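Local structure of iron transport multicopper oxidase FET3 (Saccharomyces cerevisiae, 1ZPU) at residues V75-Q80 with K345-M350; P456-F461 with G474-E479; Q80-P85 with C503-E508; Y365-H370 with T519-E524. The protein oxidises ferrous iron to ferric iron with reduction of dioxygen at copper sites, feeding high-affinity iron uptake through the permease FTR1. All coordinates share one frame; numbering follows the deposited sequence.

Contact 1: V75-Q80 with K345-M350; sequences VPFLTQ and KVPTLM
T348 meets the F77-L78 turn with CB and OG1. Its CB packs over the carbonyl oxygen of L78 at 3.5 Å. Because OG1 stands anti to the carbonyl carbon of T348 (chi1 -45°), the hydroxyl turns back and donates to F77 O at 3.2 Å. The third branch, CG2, faces away from that turn and packs on Y365. F77 O is gripped twice: the hydroxyl comes from only slightly off the carbonyl plane, whereas T348 N reaches the same oxygen from well above it. One residue on, L349 N donates to L78 O at 2.8 Å. A valine in place of T348 would probably leave F77 O with the backbone N-H alone and let the turn shift on the helix start. P347, the N-cap residue, crosses the F77 ring obliquely, its CD 4.2 Å from F77 CD2, while K345 O lies at the ring edge. Helix 348-352, from the C-terminal cupredoxin domain, thus begins against a loop of the first domain. Next to that junction, L78 and T348 pack on V458 of strand 457-463 and V476 of strand 474-479, with V75 beside F460.

Contact 2: P456-F461 with G474-E479; sequences PGVWFF and GLVLVE
W459 carries its indole with CG anti to the carbonyl carbon (chi1 -49°), and E479, bent at chi2, swings its carboxylate across to the same ring. The two sit on neighbouring antiparallel strands in the beta-sandwich of the C-terminal cupredoxin domain, where strand 457-463 runs on to the copper ligands H462 and C463. E479 OE1 lies near the indole plane, 3.1 Å from W459 CD1, and the ring and carboxylate planes are turned 62° apart. G457 CA sits over one indole face, 3.5 Å above the plane and toward the rim. Outside the pair, N455 O takes the indole N-H, N455 N donates to E479 OE2 and H399 NE2 to E479 OE1. A leucine in place of E479 would probably leave N455 N and H399 NE2 without an acceptor and the indole edge without its polar neighbour. The W459-L477 and F461-L475 pairs are hydrogen-bonded; W459 N reaches L477 O at 2.7 Å. V458 and V476 meet on the face turned to helix 348-352, CG1 to CG1 at 3.8 Å. On the other face F461 and L475 lie side by side, F461 CB 3.6 Å from L475 CD1. L475 O, which accepts an almost straight bond from F461 N (174°), also has the edge of the F460 ring beside it, with F460 CD1 at 3.3 Å.

Contact 3: Q80-P85 with C503-E508; sequences QCPIAP and CSVATE. With NAG (2-acetamido-2-deoxy-beta-D-glucopyranose), chain J; NAG (2-acetamido-2-deoxy-beta-D-glucopyranose), chain B.
C81 and V505 face each other directly, both CB atoms directed across the contact, and C81 CB rests 3.6 Å from V505 CG1. The valine sets CG1 anti to its backbone N (chi1 171°), which leaves CG2 to turn the other way, toward the P82 ring and the sugar. P82 CD faces both C503 SG, at 4.0 Å, and V505 CG2, slightly farther off, which sit next to each other. C503 in turn points its side chain at the 80-85 loop and brings SG to the CD corner of the proline, while A84 sends its methyl group to the backbone of C503, A84 CB to C503 CA at 4.1 Å. The join is apolar and modest in area. Beside it, the first sugar of the N-linked glycan on N56 lies along the seam: C6 of the chain B NAG comes within 3.8 Å of P82 CG and 3.9 Å of C503 SG, and its O6 is close to V505 CG2. The chain J NAG, linked to O4 of the first, lays its acetyl methyl C8 3.5 Å from S504 O. S504, just past helix 494-502, has positive phi in a Schellman motif, which turns the chain toward V505 and C81. The covalent tie is C81 SG, bonded in a disulfide to C500 of that helix. A disulfide that fastens the C-terminal extension to the first cupredoxin domain, as in fungal laccases, is the feature this arrangement fits.

Contact 4: Y365-H370 with T519-E524; sequences YGSNTH and TDLTGE. With MAN (alpha-D-mannopyranose), chain C.
The amide of N368 and the carboxylate of E524 are the flat groups here, their planes 51° apart and their side chains crossing at about a right angle. N368 ND2 donates to E524 OE1 at 2.7 Å; the oxygen lies close to the amide plane but is itself met from above the carboxylate plane, 37° out of it. At the other end of the amide, OD1 takes the backbone N-H of E524 in a bond modelled as very short, whose exact length is doubtful. The amide therefore gives and receives with the same residue. E524 CG sits between the backbone N and the carbonyl carbon (chi1 58°), and from there the extended chain carries OE1 across to the amide nitrogen; T340 N gives OE1 a second donor. This pins the C-terminal tail to the loop that leads into edge strand 371-374 of the last cupredoxin domain. The backbone of N368 is also bonded to that of T342. Farther along, L521 lays CD2 over the backbone of G366, 3.5 Å from G366 CA, and against S367. On the tail's glycan side, T522 OG1 lies 3.5 Å from mannose O2, and G523 O is equally far from mannose O3.

In the fold
From the N terminus, the chain passes through contact 1 at 75-80 and contact 3 at 80-85, sharing Q80. Contact 1 closes first, at 345-350, bringing the first cupredoxin domain to the third. Contact 4 then opens at 365-370, and contact 2 opens and closes between two neighbouring antiparallel strands, within the spans of both contacts 3 and 4. The tail next closes contact 3 at 503-508 and contact 4 at 519-524, so contact 3 crosses both 1 and 4. Contacts 1 and 4 are joined by K345 NZ to L521 O, contacts 2 and 4 by V476 N to H370 O, and contact 1 rests on the strands of contact 2.

Contact 1: V75-Q80 with K345-M350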
# COMPACT_ATOMS: atom_id res chain seq x y z
N VAL A 75 6.09 -10.21 -3.03
CA VAL A 75 4.72 -10.50 -3.42
C VAL A 75 4.65 -11.94 -3.91
O VAL A 75 5.21 -12.25 -4.97
CB VAL A 75 4.19 -9.53 -4.50
CG1 VAL A 75 2.75 -9.87 -4.83
CG2 VAL A 75 4.29 -8.09 -4.04
N PRO A 76 4.02 -12.82 -3.13
CA PRO A 76 3.83 -14.21 -3.55
C PRO A 76 3.13 -14.33 -4.90
O PRO A 76 2.21 -13.56 -5.21
CB PRO A 76 3.03 -14.83 -2.41
CG PRO A 76 2.56 -13.69 -1.56
CD PRO A 76 3.50 -12.57 -1.77
N PHE A 77 3.62 -15.26 -5.71
CA PHE A 77 3.18 -15.53 -7.09
C PHE A 77 3.38 -14.40 -8.11
O PHE A 77 2.92 -14.48 -9.24
CB PHE A 77 1.77 -16.13 -7.12
CG PHE A 77 1.71 -17.48 -6.48
CD1 PHE A 77 1.22 -17.63 -5.20
CD2 PHE A 77 2.21 -18.59 -7.15
CE1 PHE A 77 1.19 -18.88 -4.59
CE2 PHE A 77 2.18 -19.85 -6.56
CZ PHE A 77 1.68 -19.99 -5.27
N LEU A 78 4.10 -13.36 -7.69
CA LEU A 78 4.64 -12.34 -8.58
C LEU A 78 6.15 -12.46 -8.53
O LEU A 78 6.83 -12.61 -9.56
CB LEU A 78 4.27 -10.95 -8.09
CG LEU A 78 2.93 -10.24 -8.33
CD1 LEU A 78 3.08 -9.17 -9.39
CD2 LEU A 78 1.79 -11.19 -8.62
N THR A 79 6.66 -12.43 -7.31
CA THR A 79 8.04 -12.12 -7.03
C THR A 79 8.75 -13.28 -6.34
O THR A 79 9.97 -13.41 -6.39
CB THR A 79 8.05 -10.84 -6.16
OG1 THR A 79 8.25 -9.71 -7.02
CG2 THR A 79 9.10 -10.87 -5.05
N GLN A 80 7.95 -14.12 -5.69
CA GLN A 80 8.44 -15.23 -4.88
C GLN A 80 7.28 -16.19 -4.71
O GLN A 80 6.14 -15.84 -5.00
CB GLN A 80 8.81 -14.72 -3.49
CG GLN A 80 7.60 -14.21 -2.72
CD GLN A 80 7.94 -13.72 -1.34
OE1 GLN A 80 8.62 -12.70 -1.17
NE2 GLN A 80 7.44 -14.42 -0.34
N LYS A 345 0.07 -20.94 -11.11
CA LYS A 345 0.72 -22.12 -10.52
C LYS A 345 2.23 -21.92 -10.30
O LYS A 345 2.85 -22.64 -9.52
CB LYS A 345 0.47 -23.36 -11.38
CG LYS A 345 -0.79 -24.14 -11.00
CD LYS A 345 -1.19 -25.15 -12.07
CE LYS A 345 -2.69 -25.37 -12.09
NZ LYS A 345 -3.20 -25.57 -13.48
N VAL A 346 2.80 -20.96 -11.02
CA VAL A 346 4.22 -20.62 -10.93
C VAL A 346 4.34 -19.09 -10.89
O VAL A 346 3.76 -18.41 -11.73
CB VAL A 346 5.04 -21.19 -12.13
CG1 VAL A 346 6.53 -20.94 -11.95
CG2 VAL A 346 4.77 -22.68 -12.32
N PRO A 347 5.12 -18.57 -9.91
CA PRO A 347 5.30 -17.12 -9.72
C PRO A 347 5.72 -16.45 -11.02
O PRO A 347 6.53 -17.01 -11.75
CB PRO A 347 6.45 -17.05 -8.73
CG PRO A 347 6.45 -18.34 -8.01
CD PRO A 347 5.88 -19.36 -8.93
N THR A 348 5.18 -15.27 -11.29
CA THR A 348 5.47 -14.54 -12.53
C THR A 348 6.96 -14.50 -12.83
O THR A 348 7.40 -14.95 -13.90
CB THR A 348 4.93 -13.10 -12.50
OG1 THR A 348 3.60 -13.08 -11.98
CG2 THR A 348 4.93 -12.48 -13.90
N LEU A 349 7.74 -13.98 -11.88
CA LEU A 349 9.19 -13.85 -12.04
C LEU A 349 9.89 -15.17 -12.37
O LEU A 349 10.77 -15.23 -13.24
CB LEU A 349 9.82 -13.19 -10.81
CG LEU A 349 11.33 -12.91 -10.78
CD1 LEU A 349 11.77 -11.96 -11.87
CD2 LEU A 349 11.69 -12.35 -9.43
N MET A 350 9.47 -16.24 -11.71
CA MET A 350 10.03 -17.56 -11.93
C MET A 350 9.85 -18.04 -13.38
O MET A 350 10.71 -18.77 -13.91
CB MET A 350 9.46 -18.55 -10.93
CG MET A 350 10.23 -18.63 -9.61
SD MET A 350 10.26 -17.11 -8.63
CE MET A 350 10.79 -17.75 -7.04

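Contact 2: P456-F461 with G474-E479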
# COMPACT_ATOMS: atom_id res chain seq x y z
N PRO A 456 13.37 -2.67 -14.84
CA PRO A 456 13.06 -4.07 -15.13
C PRO A 456 12.60 -4.81 -13.87
O PRO A 456 13.28 -4.76 -12.84
CB PRO A 456 14.39 -4.62 -15.66
CG PRO A 456 15.03 -3.44 -16.31
CD PRO A 456 14.61 -2.23 -15.51
N GLY A 457 11.44 -5.45 -13.96
CA GLY A 457 10.88 -6.19 -12.83
C GLY A 457 9.46 -6.66 -13.05
O GLY A 457 8.91 -6.51 -14.14
N VAL A 458 8.88 -7.24 -12.02
CA VAL A 458 7.51 -7.73 -12.07
C VAL A 458 6.79 -6.96 -10.99
O VAL A 458 7.12 -7.11 -9.82
CB VAL A 458 7.43 -9.26 -11.81
CG1 VAL A 458 6.01 -9.72 -11.77
CG2 VAL A 458 8.19 -10.02 -12.88
N TRP A 459 5.83 -6.13 -11.39
CA TRP A 459 5.23 -5.16 -10.47
C TRP A 459 3.71 -5.27 -10.35
O TRP A 459 3.01 -5.24 -11.35
CB TRP A 459 5.61 -3.74 -10.87
CG TRP A 459 7.07 -3.49 -11.12
CD1 TRP A 459 7.63 -3.06 -12.28
CD2 TRP A 459 8.16 -3.65 -10.20
NE1 TRP A 459 8.98 -2.94 -12.15
CE2 TRP A 459 9.34 -3.29 -10.88
CE3 TRP A 459 8.26 -4.07 -8.87
CZ2 TRP A 459 10.59 -3.33 -10.28
CZ3 TRP A 459 9.51 -4.11 -8.27
CH2 TRP A 459 10.65 -3.74 -8.97
N PHE A 460 3.23 -5.36 -9.11
CA PHE A 460 1.81 -5.48 -8.81
C PHE A 460 1.16 -4.10 -8.86
O PHE A 460 1.68 -3.14 -8.28
CB PHE A 460 1.63 -6.13 -7.42
CG PHE A 460 0.41 -7.01 -7.29
CD1 PHE A 460 -0.42 -7.29 -8.37
CD2 PHE A 460 0.11 -7.61 -6.06
CE1 PHE A 460 -1.54 -8.13 -8.23
CE2 PHE A 460 -1.01 -8.46 -5.91
CZ PHE A 460 -1.83 -8.71 -6.99
N PHE A 461 0.05 -4.00 -9.57
CA PHE A 461 -0.78 -2.79 -9.51
C PHE A 461 -2.16 -3.15 -8.97
O PHE A 461 -2.91 -3.86 -9.63
CB PHE A 461 -0.90 -2.12 -10.87
CG PHE A 461 -1.76 -0.90 -10.85
CD1 PHE A 461 -1.27 0.30 -10.34
CD2 PHE A 461 -3.07 -0.95 -11.31
CE1 PHE A 461 -2.07 1.43 -10.31
CE2 PHE A 461 -3.89 0.18 -11.28
CZ PHE A 461 -3.38 1.38 -10.78
N GLY A 474 -6.41 -6.56 -8.75
CA GLY A 474 -5.00 -6.38 -9.06
C GLY A 474 -4.61 -6.86 -10.44
O GLY A 474 -5.28 -7.71 -11.02
N LEU A 475 -3.52 -6.30 -10.95
CA LEU A 475 -2.97 -6.70 -12.24
C LEU A 475 -1.45 -6.68 -12.19
O LEU A 475 -0.86 -6.02 -11.33
CB LEU A 475 -3.49 -5.82 -13.38
CG LEU A 475 -3.29 -4.32 -13.37
CD1 LEU A 475 -1.88 -3.97 -13.76
CD2 LEU A 475 -4.24 -3.74 -14.37
N VAL A 476 -0.81 -7.39 -13.12
CA VAL A 476 0.63 -7.60 -13.07
C VAL A 476 1.35 -6.95 -14.25
O VAL A 476 1.00 -7.17 -15.41
CB VAL A 476 0.97 -9.11 -13.00
CG1 VAL A 476 2.47 -9.32 -12.95
CG2 VAL A 476 0.29 -9.75 -11.81
N LEU A 477 2.36 -6.15 -13.93
CA LEU A 477 3.19 -5.50 -14.94
C LEU A 477 4.56 -6.17 -15.04
O LEU A 477 5.29 -6.24 -14.06
CB LEU A 477 3.37 -4.02 -14.61
CG LEU A 477 2.10 -3.16 -14.59
CD1 LEU A 477 2.48 -1.72 -14.32
CD2 LEU A 477 1.33 -3.23 -15.90
N VAL A 478 4.91 -6.66 -16.22
CA VAL A 478 6.23 -7.23 -16.44
C VAL A 478 7.03 -6.23 -17.28
O VAL A 478 6.77 -6.05 -18.47
CB VAL A 478 6.14 -8.61 -17.14
CG1 VAL A 478 7.52 -9.17 -17.40
CG2 VAL A 478 5.34 -9.57 -16.30
N GLU A 479 7.99 -5.58 -16.63
CA GLU A 479 8.83 -4.57 -17.26
C GLU A 479 10.04 -5.21 -17.94
O GLU A 479 10.78 -5.95 -17.31
CB GLU A 479 9.30 -3.62 -16.19
CG GLU A 479 9.43 -2.19 -16.62
CD GLU A 479 9.17 -1.24 -15.47
OE1 GLU A 479 8.10 -1.38 -14.82
OE2 GLU A 479 10.02 -0.36 -15.20

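Contact 3: Q80-P85 with C503-E508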
# COMPACT_ATOMS: atom_id res chain seq x y z
N GLN A 80 7.95 -14.12 -5.69
CA GLN A 80 8.44 -15.23 -4.88
C GLN A 80 7.28 -16.19 -4.71
O GLN A 80 6.14 -15.84 -5.00
CB GLN A 80 8.81 -14.72 -3.49
CG GLN A 80 7.60 -14.21 -2.72
CD GLN A 80 7.94 -13.72 -1.34
OE1 GLN A 80 8.62 -12.70 -1.17
NE2 GLN A 80 7.44 -14.42 -0.34
N CYS A 81 7.56 -17.40 -4.24
CA CYS A 81 6.49 -18.27 -3.77
C CYS A 81 6.33 -18.01 -2.26
O CYS A 81 7.23 -17.42 -1.66
CB CYS A 81 6.78 -19.72 -4.12
SG CYS A 81 8.35 -20.28 -3.50
N PRO A 82 5.18 -18.40 -1.67
CA PRO A 82 4.90 -18.08 -0.26
C PRO A 82 5.84 -18.78 0.71
O PRO A 82 6.30 -19.89 0.41
CB PRO A 82 3.48 -18.62 -0.06
CG PRO A 82 2.91 -18.77 -1.41
CD PRO A 82 4.07 -19.16 -2.26
N ILE A 83 6.10 -18.15 1.85
CA ILE A 83 6.94 -18.76 2.88
C ILE A 83 6.12 -19.74 3.72
O ILE A 83 5.23 -19.34 4.46
CB ILE A 83 7.61 -17.74 3.81
CG1 ILE A 83 8.38 -16.69 3.02
CG2 ILE A 83 8.57 -18.44 4.78
CD1 ILE A 83 8.52 -15.39 3.76
N ALA A 84 6.45 -21.02 3.59
CA ALA A 84 5.77 -22.09 4.31
C ALA A 84 6.17 -22.12 5.79
O ALA A 84 7.29 -21.71 6.13
CB ALA A 84 6.07 -23.43 3.67
N PRO A 85 5.27 -22.59 6.67
CA PRO A 85 5.62 -22.78 8.08
C PRO A 85 6.93 -23.54 8.26
O PRO A 85 7.11 -24.60 7.66
CB PRO A 85 4.45 -23.59 8.63
CG PRO A 85 3.30 -23.21 7.77
CD PRO A 85 3.86 -22.93 6.41
N CYS A 503 7.97 -25.30 0.02
CA CYS A 503 6.57 -24.91 -0.13
C CYS A 503 5.84 -25.80 -1.13
O CYS A 503 4.62 -25.70 -1.29
CB CYS A 503 6.52 -23.47 -0.63
SG CYS A 503 4.91 -22.70 -0.60
N SER A 504 6.61 -26.67 -1.80
CA SER A 504 6.15 -27.45 -2.96
C SER A 504 5.46 -26.58 -4.04
O SER A 504 4.35 -26.88 -4.48
CB SER A 504 5.26 -28.62 -2.53
OG SER A 504 5.95 -29.47 -1.63
N VAL A 505 6.14 -25.51 -4.44
CA VAL A 505 5.72 -24.62 -5.53
C VAL A 505 6.82 -24.64 -6.60
O VAL A 505 8.00 -24.45 -6.28
CB VAL A 505 5.52 -23.15 -5.04
CG1 VAL A 505 5.29 -22.20 -6.21
CG2 VAL A 505 4.36 -23.07 -4.06
N ALA A 506 6.43 -24.88 -7.85
CA ALA A 506 7.41 -25.03 -8.92
C ALA A 506 8.07 -23.70 -9.32
O ALA A 506 7.55 -22.62 -9.06
CB ALA A 506 6.78 -25.69 -10.13
N THR A 507 9.24 -23.82 -9.95
CA THR A 507 9.85 -22.74 -10.72
C THR A 507 9.99 -23.16 -12.20
O THR A 507 11.09 -23.44 -12.70
CB THR A 507 11.20 -22.29 -10.16
OG1 THR A 507 11.83 -21.45 -11.14
CG2 THR A 507 12.13 -23.50 -9.83
N GLU A 508 8.86 -23.21 -12.90
CA GLU A 508 8.82 -23.71 -14.27
C GLU A 508 8.44 -22.61 -15.28
O GLU A 508 9.20 -21.67 -15.47
CB GLU A 508 7.90 -24.92 -14.34
CG GLU A 508 8.48 -26.15 -13.62
CD GLU A 508 7.58 -27.38 -13.70
OE1 GLU A 508 6.49 -27.37 -13.07
OE2 GLU A 508 7.97 -28.38 -14.37
C1 NAG J . -1.69 -24.64 -2.38
C2 NAG J . -1.78 -26.07 -2.89
C3 NAG J . -2.23 -26.09 -4.36
C4 NAG J . -3.48 -25.21 -4.56
C5 NAG J . -3.30 -23.85 -3.87
C6 NAG J . -4.51 -22.90 -3.98
C7 NAG J . 0.63 -26.89 -3.11
C8 NAG J . 1.01 -25.97 -4.24
N2 NAG J . -0.59 -26.82 -2.54
O3 NAG J . -2.46 -27.42 -4.80
O4 NAG J . -3.78 -25.04 -5.93
O5 NAG J . -2.98 -24.08 -2.52
O6 NAG J . -4.54 -22.00 -2.88
O7 NAG J . 1.45 -27.72 -2.70
C1 NAG B . 0.14 -21.78 1.64
C2 NAG B . -1.39 -21.89 1.50
C3 NAG B . -1.82 -23.13 0.69
C4 NAG B . -0.98 -23.35 -0.57
C5 NAG B . 0.52 -23.16 -0.34
C6 NAG B . 1.12 -22.10 -1.28
C7 NAG B . -2.92 -20.77 3.02
C8 NAG B . -4.40 -20.93 2.78
N2 NAG B . -2.12 -21.83 2.76
O3 NAG B . -3.17 -22.98 0.29
O4 NAG B . -1.20 -24.66 -1.03
O5 NAG B . 0.78 -22.90 1.05
O6 NAG B . 0.98 -22.48 -2.63
O7 NAG B . -2.49 -19.68 3.43

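Contact 4: Y365-H370 with T519-E524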
# COMPACT_ATOMS: atom_id res chain seq x y z
N TYR A 365 2.16 -15.98 -19.51
CA TYR A 365 1.98 -15.57 -18.13
C TYR A 365 0.56 -15.82 -17.62
O TYR A 365 0.28 -15.61 -16.44
CB TYR A 365 2.37 -14.11 -17.94
CG TYR A 365 3.80 -13.81 -18.29
CD1 TYR A 365 4.14 -13.32 -19.54
CD2 TYR A 365 4.83 -14.01 -17.36
CE1 TYR A 365 5.45 -13.04 -19.87
CE2 TYR A 365 6.14 -13.72 -17.68
CZ TYR A 365 6.44 -13.24 -18.93
OH TYR A 365 7.73 -12.94 -19.28
N GLY A 366 -0.32 -16.27 -18.51
CA GLY A 366 -1.68 -16.63 -18.14
C GLY A 366 -2.73 -15.64 -18.59
O GLY A 366 -2.43 -14.47 -18.87
N SER A 367 -3.97 -16.11 -18.66
CA SER A 367 -5.11 -15.31 -19.10
C SER A 367 -5.86 -14.69 -17.92
O SER A 367 -6.53 -13.66 -18.08
CB SER A 367 -6.07 -16.17 -19.90
OG SER A 367 -6.38 -17.35 -19.18
N ASN A 368 -5.76 -15.32 -16.75
CA ASN A 368 -6.54 -14.90 -15.59
C ASN A 368 -5.66 -14.22 -14.54
O ASN A 368 -5.96 -14.20 -13.33
CB ASN A 368 -7.28 -16.10 -14.99
CG ASN A 368 -8.68 -15.74 -14.56
OD1 ASN A 368 -9.60 -16.52 -14.76
ND2 ASN A 368 -8.86 -14.56 -13.98
N THR A 369 -4.59 -13.64 -15.03
CA THR A 369 -3.53 -13.17 -14.20
C THR A 369 -3.40 -11.65 -14.39
O THR A 369 -2.78 -10.95 -13.59
CB THR A 369 -2.27 -13.93 -14.60
OG1 THR A 369 -1.50 -14.26 -13.45
CG2 THR A 369 -1.47 -13.18 -15.65
N HIS A 370 -4.06 -11.17 -15.45
CA HIS A 370 -4.02 -9.78 -15.91
C HIS A 370 -2.61 -9.22 -16.03
O HIS A 370 -2.27 -8.22 -15.38
CB HIS A 370 -4.87 -8.85 -15.06
CG HIS A 370 -5.71 -7.92 -15.87
ND1 HIS A 370 -6.80 -7.25 -15.35
CD2 HIS A 370 -5.64 -7.57 -17.18
CE1 HIS A 370 -7.35 -6.52 -16.30
NE2 HIS A 370 -6.67 -6.70 -17.42
N THR A 519 -0.54 -22.90 -22.32
CA THR A 519 -1.07 -23.31 -21.01
C THR A 519 -2.32 -24.22 -20.96
O THR A 519 -2.90 -24.56 -22.00
CB THR A 519 -1.39 -22.04 -20.15
OG1 THR A 519 -2.50 -21.35 -20.73
CG2 THR A 519 -0.19 -21.08 -20.08
N ASP A 520 -2.71 -24.60 -19.74
CA ASP A 520 -3.97 -25.27 -19.40
C ASP A 520 -4.25 -24.90 -17.95
O ASP A 520 -4.28 -25.77 -17.07
CB ASP A 520 -3.84 -26.79 -19.56
CG ASP A 520 -3.86 -27.25 -21.03
OD1 ASP A 520 -4.89 -27.09 -21.72
OD2 ASP A 520 -2.83 -27.78 -21.50
N LEU A 521 -4.50 -23.60 -17.72
CA LEU A 521 -4.21 -22.89 -16.44
C LEU A 521 -5.09 -23.08 -15.20
O LEU A 521 -5.49 -24.20 -14.86
CB LEU A 521 -4.02 -21.37 -16.68
CG LEU A 521 -4.61 -20.59 -17.88
CD1 LEU A 521 -6.12 -20.66 -18.03
CD2 LEU A 521 -4.16 -19.15 -17.83
N THR A 522 -5.33 -21.96 -14.52
CA THR A 522 -6.06 -21.86 -13.25
C THR A 522 -6.93 -20.58 -13.31
O THR A 522 -6.44 -19.47 -13.11
CB THR A 522 -5.07 -21.89 -12.02
OG1 THR A 522 -5.78 -21.66 -10.80
CG2 THR A 522 -3.95 -20.87 -12.14
N GLY A 523 -8.22 -20.76 -13.60
CA GLY A 523 -9.12 -19.64 -13.92
C GLY A 523 -10.00 -19.11 -12.80
O GLY A 523 -10.08 -19.70 -11.71
N GLU A 524 -10.66 -17.99 -13.06
CA GLU A 524 -11.71 -17.47 -12.20
C GLU A 524 -13.02 -18.21 -12.45
O GLU A 524 -13.22 -18.81 -13.52
CB GLU A 524 -11.91 -15.97 -12.43
CG GLU A 524 -12.26 -15.58 -13.86
CD GLU A 524 -12.24 -14.08 -14.10
OE1 GLU A 524 -11.28 -13.39 -13.65
OE2 GLU A 524 -13.19 -13.57 -14.73
C1 MAN C . -8.82 -25.01 -9.41
C2 MAN C . -9.59 -23.70 -9.25
C3 MAN C . -10.53 -23.66 -10.47
C4 MAN C . -11.15 -25.06 -10.73
C5 MAN C . -11.01 -26.02 -9.53
C6 MAN C . -11.56 -27.43 -9.80
O2 MAN C . -8.80 -22.53 -9.16
O3 MAN C . -9.78 -23.19 -11.58
O4 MAN C . -12.53 -25.02 -11.07
O5 MAN C . -9.67 -26.08 -9.00
O6 MAN C . -11.93 -27.58 -11.16